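Local coordinates for protein probable L,D-transpeptidase 3 (Mycobacterium tuberculosis, PDB 4K73) that probably catalyses an L,D-transpeptidation of still unknown substrate in the mycobacterial cell wall, possibly anchoring proteins to peptidoglycan rather than forming 3->3 cross-links, at residues Val44-Gly49 / Val113-Gly118; Pro181-Ser186 / Arg226-His231. All blocks are in the same frame, centred on the assembly; numbering follows the deposited sequence.

Contact 1: Val44-Gly49 / Val113-Gly118; sequences VLPTRG and VELSVG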
loop_
_atom_site.group_PDB
_atom_site.type_symbol
_atom_site.label_atom_id
_atom_site.label_comp_id
_atom_site.label_asym_id
_atom_site.label_seq_id
_atom_site.Cartn_x
_atom_site.Cartn_y
_atom_site.Cartn_z
ATOM N N VAL A 44 1.735 -1.677 18.601
ATOM C CA VAL A 44 0.797 -1.163 17.638
ATOM C C VAL A 44 1.556 -0.325 16.612
ATOM O O VAL A 44 2.518 0.408 17.008
ATOM C CB VAL A 44 -0.260 -0.237 18.336
ATOM C CG1 VAL A 44 -1.100 0.542 17.324
ATOM C CG2 VAL A 44 -1.137 -1.031 19.313
ATOM N N LEU A 45 1.152 -0.432 15.349
ATOM C CA LEU A 45 1.567 0.476 14.284
ATOM C C LEU A 45 0.297 1.152 13.814
ATOM O O LEU A 45 -0.733 0.556 13.793
ATOM C CB LEU A 45 2.123 -0.277 13.102
ATOM C CG LEU A 45 3.441 -1.038 13.337
ATOM C CD1 LEU A 45 3.683 -1.900 12.103
ATOM C CD2 LEU A 45 4.525 -0.010 13.542
ATOM N N PRO A 46 0.387 2.400 13.402
ATOM C CA PRO A 46 1.555 3.231 13.467
ATOM C C PRO A 46 2.028 3.535 14.858
ATOM O O PRO A 46 1.267 3.601 15.828
ATOM C CB PRO A 46 1.120 4.543 12.814
ATOM C CG PRO A 46 -0.105 4.217 12.085
ATOM C CD PRO A 46 -0.765 3.113 12.864
ATOM N N THR A 47 3.342 3.689 14.957
ATOM C CA THR A 47 3.955 4.101 16.204
ATOM C C THR A 47 3.597 5.519 16.599
ATOM O O THR A 47 3.155 6.379 15.779
ATOM C CB THR A 47 5.514 3.962 16.205
ATOM O OG1 THR A 47 6.100 4.983 15.395
ATOM C CG2 THR A 47 5.990 2.623 15.707
ATOM N N ARG A 48 3.816 5.811 17.880
ATOM C CA ARG A 48 3.500 7.155 18.390
ATOM C C ARG A 48 4.254 8.233 17.649
ATOM O O ARG A 48 5.497 8.265 17.594
ATOM C CB ARG A 48 3.756 7.273 19.913
ATOM N N GLY A 49 3.519 9.139 17.044
ATOM C CA GLY A 49 4.129 10.154 16.255
ATOM C C GLY A 49 4.660 9.813 14.855
ATOM O O GLY A 49 5.261 10.673 14.197
ATOM N N VAL A 113 -3.853 12.158 13.757
ATOM C CA VAL A 113 -4.931 11.242 14.057
ATOM C C VAL A 113 -4.729 10.696 15.446
ATOM O O VAL A 113 -3.691 10.129 15.763
ATOM C CB VAL A 113 -5.020 10.042 13.065
ATOM C CG1 VAL A 113 -6.186 9.093 13.430
ATOM C CG2 VAL A 113 -5.217 10.581 11.645
ATOM N N GLU A 114 -5.739 10.850 16.299
ATOM C CA GLU A 114 -5.697 10.228 17.607
ATOM C C GLU A 114 -6.177 8.790 17.499
ATOM O O GLU A 114 -7.138 8.514 16.762
ATOM C CB GLU A 114 -6.630 10.969 18.570
ATOM C CG GLU A 114 -6.274 12.407 18.822
ATOM C CD GLU A 114 -7.216 13.000 19.842
ATOM O OE1 GLU A 114 -7.927 13.959 19.495
ATOM O OE2 GLU A 114 -7.271 12.469 20.977
ATOM N N LEU A 115 -5.523 7.884 18.221
ATOM C CA LEU A 115 -5.795 6.492 18.103
ATOM C C LEU A 115 -5.843 5.819 19.482
ATOM O O LEU A 115 -4.944 5.988 20.314
ATOM C CB LEU A 115 -4.689 5.878 17.216
ATOM C CG LEU A 115 -4.726 4.380 17.019
ATOM C CD1 LEU A 115 -5.954 3.928 16.244
ATOM C CD2 LEU A 115 -3.467 3.883 16.316
ATOM N N SER A 116 -6.910 5.084 19.751
ATOM C CA SER A 116 -6.948 4.222 20.922
ATOM C C SER A 116 -7.161 2.811 20.400
ATOM O O SER A 116 -7.990 2.579 19.519
ATOM C CB SER A 116 -8.073 4.622 21.859
ATOM O OG SER A 116 -7.833 5.935 22.410
ATOM N N VAL A 117 -6.383 1.878 20.933
ATOM C CA VAL A 117 -6.537 0.453 20.637
ATOM C C VAL A 117 -6.758 -0.174 21.991
ATOM O O VAL A 117 -5.830 -0.236 22.839
ATOM C CB VAL A 117 -5.276 -0.115 19.971
ATOM C CG1 VAL A 117 -5.364 -1.610 19.838
ATOM C CG2 VAL A 117 -5.045 0.570 18.628
ATOM N N GLY A 118 -7.988 -0.605 22.227
ATOM C CA GLY A 118 -8.351 -0.935 23.576
ATOM C C GLY A 118 -8.165 0.333 24.381
ATOM O O GLY A 118 -8.527 1.437 23.914
#
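V44 meets V117 with both of its methyls, and one of them also reaches L115. The nearest pair is V44 CG1 and V117 CG2, 4.2 Å apart, the two valines reaching toward each other tip to tip. V44 CG2 adjoins V117 CG1 at 4.3 Å, so both branches of each valine take part. V44 CG1 also lies 4.2 Å from L115 CD2. The first torsion of V44 accounts for this double duty: with CG1 set opposite the backbone N (chi1 169°), that methyl is carried to L115 while CG2 remains beside V117. L115 CD2 then extends the apolar row to P46, approaching the proline ring at CD from 4.5 Å. This is ordinary apolar contact, between backbones whose nearest alpha carbons, those of V44 and V117, stand 8.1 Å apart. Such a spacing is that of facing layers and not of paired strands. The contact is a sheet-to-sheet interface in a beta sandwich, consistent with the bacterial Ig assignment: strand 41-45, outermost in its own sheet, packs across onto strand 112-117, an inner strand of the other. The alternation of strand 112-117 sends L115 and V117 into this core. P46 follows a cis peptide bond at the end of strand 41-45, where the chain leaves its sheet, and its buried ring also touches F124 and H56. Further out, V58 lies against both L115 and V117, while V44 also touches L120, in the strand next to 112-117 in the opposite sheet. Backbone hydrogen bonds fix the two layers separately, L45 pairing with V59 of its own sheet and L115 with S122 of the other. Past the turn, G49 is bonded to D123, the chain having crossed between sheets.

Contact 2: Pro181-Ser186 / Arg226-His231; sequences PTPVGS and RGLYVH
L228 is the whole of one side of this contact: its two methyls divide the opposite segment between them, CD1 facing T182 and CD2 facing P183. Among the apolar approaches, T182 CG2 lies 4.4 Å from L228 CD1, a methyl-to-methyl meeting at the end of both side chains. The second, P183 CD to L228 CD2, measures 4.5 Å and brings the leucine to the ring carbon bonded to the proline nitrogen. CG of L228 stands opposite the backbone N (chi1 176°), which extends the side chain from its own loop across to the other. With just these two touching pairs and 79 Å² buried in all, both sides summed, the contact is light. It joins the loop that leads into strand 185-193 to the turn that leads into strand 229-232, two approaches to the curled mixed sheet of the YkuD-type L,D-transpeptidase domain, beside the active site. C249, which becomes acylated by faropenem, has its side chain about 5 Å from that of L228, and H231, the predicted proton donor or acceptor, touches C249 from the end of the same segment. Polar bonds hold the flanks instead of the interface. T182 turns its hydroxyl to other loops, where OG1 accepts from G176 N and donates to the carbonyl O of G248, which precedes C249, the predicted nucleophile. The rotation of T182 is thereby fixed, with CG2 left to meet the leucine. L228 is held by its backbone, its N bonded to T224 OG1. In the backbone pairing, Y229 and H231 both bond to I250, and H231 also to L252, in the strand that begins directly after C249; on the other segment G185 bonds to V272.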
loop_
_atom_site.group_PDB
_atom_site.type_symbol
_atom_site.label_atom_id
_atom_site.label_comp_id
_atom_site.label_asym_id
_atom_site.label_seq_id
_atom_site.Cartn_x
_atom_site.Cartn_y
_atom_site.Cartn_z
ATOM N N PRO A 181 -1.948 -11.871 -14.295
ATOM C CA PRO A 181 -2.562 -10.549 -14.283
ATOM C C PRO A 181 -2.322 -9.789 -12.981
ATOM O O PRO A 181 -2.016 -10.389 -11.952
ATOM C CB PRO A 181 -4.062 -10.854 -14.436
ATOM C CG PRO A 181 -4.225 -12.201 -13.804
ATOM C CD PRO A 181 -2.951 -12.943 -14.112
ATOM N N THR A 182 -2.481 -8.476 -13.055
ATOM C CA THR A 182 -2.503 -7.615 -11.889
ATOM C C THR A 182 -3.929 -7.723 -11.292
ATOM O O THR A 182 -4.915 -7.278 -11.924
ATOM C CB THR A 182 -2.150 -6.170 -12.299
ATOM O OG1 THR A 182 -0.945 -6.181 -13.076
ATOM C CG2 THR A 182 -1.960 -5.235 -11.069
ATOM N N PRO A 183 -4.063 -8.303 -10.074
ATOM C CA PRO A 183 -5.413 -8.392 -9.516
ATOM C C PRO A 183 -6.025 -7.038 -9.157
ATOM O O PRO A 183 -5.340 -6.159 -8.574
ATOM C CB PRO A 183 -5.219 -9.229 -8.246
ATOM C CG PRO A 183 -3.902 -9.909 -8.405
ATOM C CD PRO A 183 -3.078 -8.883 -9.147
ATOM N N VAL A 184 -7.293 -6.874 -9.518
ATOM C CA VAL A 184 -8.071 -5.706 -9.167
ATOM C C VAL A 184 -8.210 -5.640 -7.638
ATOM O O VAL A 184 -8.227 -6.680 -6.944
ATOM C CB VAL A 184 -9.459 -5.731 -9.896
ATOM C CG1 VAL A 184 -10.461 -4.762 -9.279
ATOM C CG2 VAL A 184 -9.271 -5.421 -11.380
ATOM N N GLY A 185 -8.258 -4.412 -7.123
ATOM C CA GLY A 185 -8.531 -4.168 -5.726
ATOM C C GLY A 185 -7.849 -2.946 -5.159
ATOM O O GLY A 185 -7.268 -2.150 -5.875
ATOM N N SER A 186 -7.982 -2.816 -3.856
ATOM C CA SER A 186 -7.445 -1.728 -3.084
ATOM C C SER A 186 -6.255 -2.228 -2.293
ATOM O O SER A 186 -6.370 -3.170 -1.510
ATOM C CB SER A 186 -8.498 -1.248 -2.098
ATOM O OG SER A 186 -9.446 -0.482 -2.800
ATOM N N ARG A 226 3.048 -10.871 -0.904
ATOM C CA ARG A 226 3.476 -11.916 -1.847
ATOM C C ARG A 226 4.551 -11.464 -2.873
ATOM O O ARG A 226 5.299 -12.313 -3.388
ATOM C CB ARG A 226 2.235 -12.441 -2.587
ATOM N N GLY A 227 4.628 -10.154 -3.166
ATOM C CA GLY A 227 5.605 -9.599 -4.116
ATOM C C GLY A 227 5.100 -8.799 -5.326
ATOM O O GLY A 227 5.788 -8.737 -6.372
ATOM N N LEU A 228 3.913 -8.206 -5.206
ATOM C CA LEU A 228 3.391 -7.261 -6.196
ATOM C C LEU A 228 3.983 -5.882 -5.883
ATOM O O LEU A 228 4.008 -5.464 -4.721
ATOM C CB LEU A 228 1.866 -7.222 -6.143
ATOM C CG LEU A 228 1.108 -6.235 -7.016
ATOM C CD1 LEU A 228 1.353 -6.579 -8.458
ATOM C CD2 LEU A 228 -0.397 -6.212 -6.754
ATOM N N TYR A 229 4.518 -5.214 -6.905
ATOM C CA TYR A 229 5.130 -3.901 -6.732
ATOM C C TYR A 229 4.706 -2.973 -7.850
ATOM O O TYR A 229 4.341 -3.434 -8.934
ATOM C CB TYR A 229 6.650 -3.948 -6.831
ATOM C CG TYR A 229 7.450 -4.719 -5.807
ATOM C CD1 TYR A 229 7.543 -6.106 -5.883
ATOM C CD2 TYR A 229 8.177 -4.067 -4.808
ATOM C CE1 TYR A 229 8.319 -6.816 -4.975
ATOM C CE2 TYR A 229 8.934 -4.770 -3.901
ATOM C CZ TYR A 229 9.001 -6.132 -3.989
ATOM O OH TYR A 229 9.776 -6.828 -3.092
ATOM N N VAL A 230 4.750 -1.677 -7.557
ATOM C CA VAL A 230 4.918 -0.631 -8.563
ATOM C C VAL A 230 6.430 -0.457 -8.667
ATOM O O VAL A 230 7.099 -0.225 -7.664
ATOM C CB VAL A 230 4.256 0.688 -8.127
ATOM C CG1 VAL A 230 4.424 1.786 -9.149
ATOM C CG2 VAL A 230 2.779 0.471 -7.853
ATOM N N HIS A 231 6.998 -0.543 -9.863
ATOM C CA HIS A 231 8.439 -0.339 -9.977
ATOM C C HIS A 231 8.888 0.123 -11.365
ATOM O O HIS A 231 8.117 0.121 -12.327
ATOM C CB HIS A 231 9.183 -1.642 -9.615
ATOM C CG HIS A 231 8.924 -2.742 -10.598
ATOM N ND1 HIS A 231 9.740 -2.977 -11.688
ATOM C CD2 HIS A 231 7.908 -3.634 -10.690
ATOM C CE1 HIS A 231 9.250 -3.981 -12.388
ATOM N NE2 HIS A 231 8.131 -4.387 -11.815
#

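In the fold
From the N terminus the chain first enters the Ig-like sandwich, where contact 1 closes a long loop: the 63 residues between its segments include strands of both sheets and the helix 72-78. Only after that loop has closed does the chain pass into the catalytic domain. There contact 2 closes a shorter loop, with 39 residues between its segments, none of them helical. The two loops therefore follow in series, neither nested nor crossed. The centres of contact 1 and contact 2 are about 27 Å apart, on opposite sides of the chain's centre. Contact 1 ties together the two layers of the sandwich, whereas contact 2 ties two loops beside the faropenem-binding cysteine.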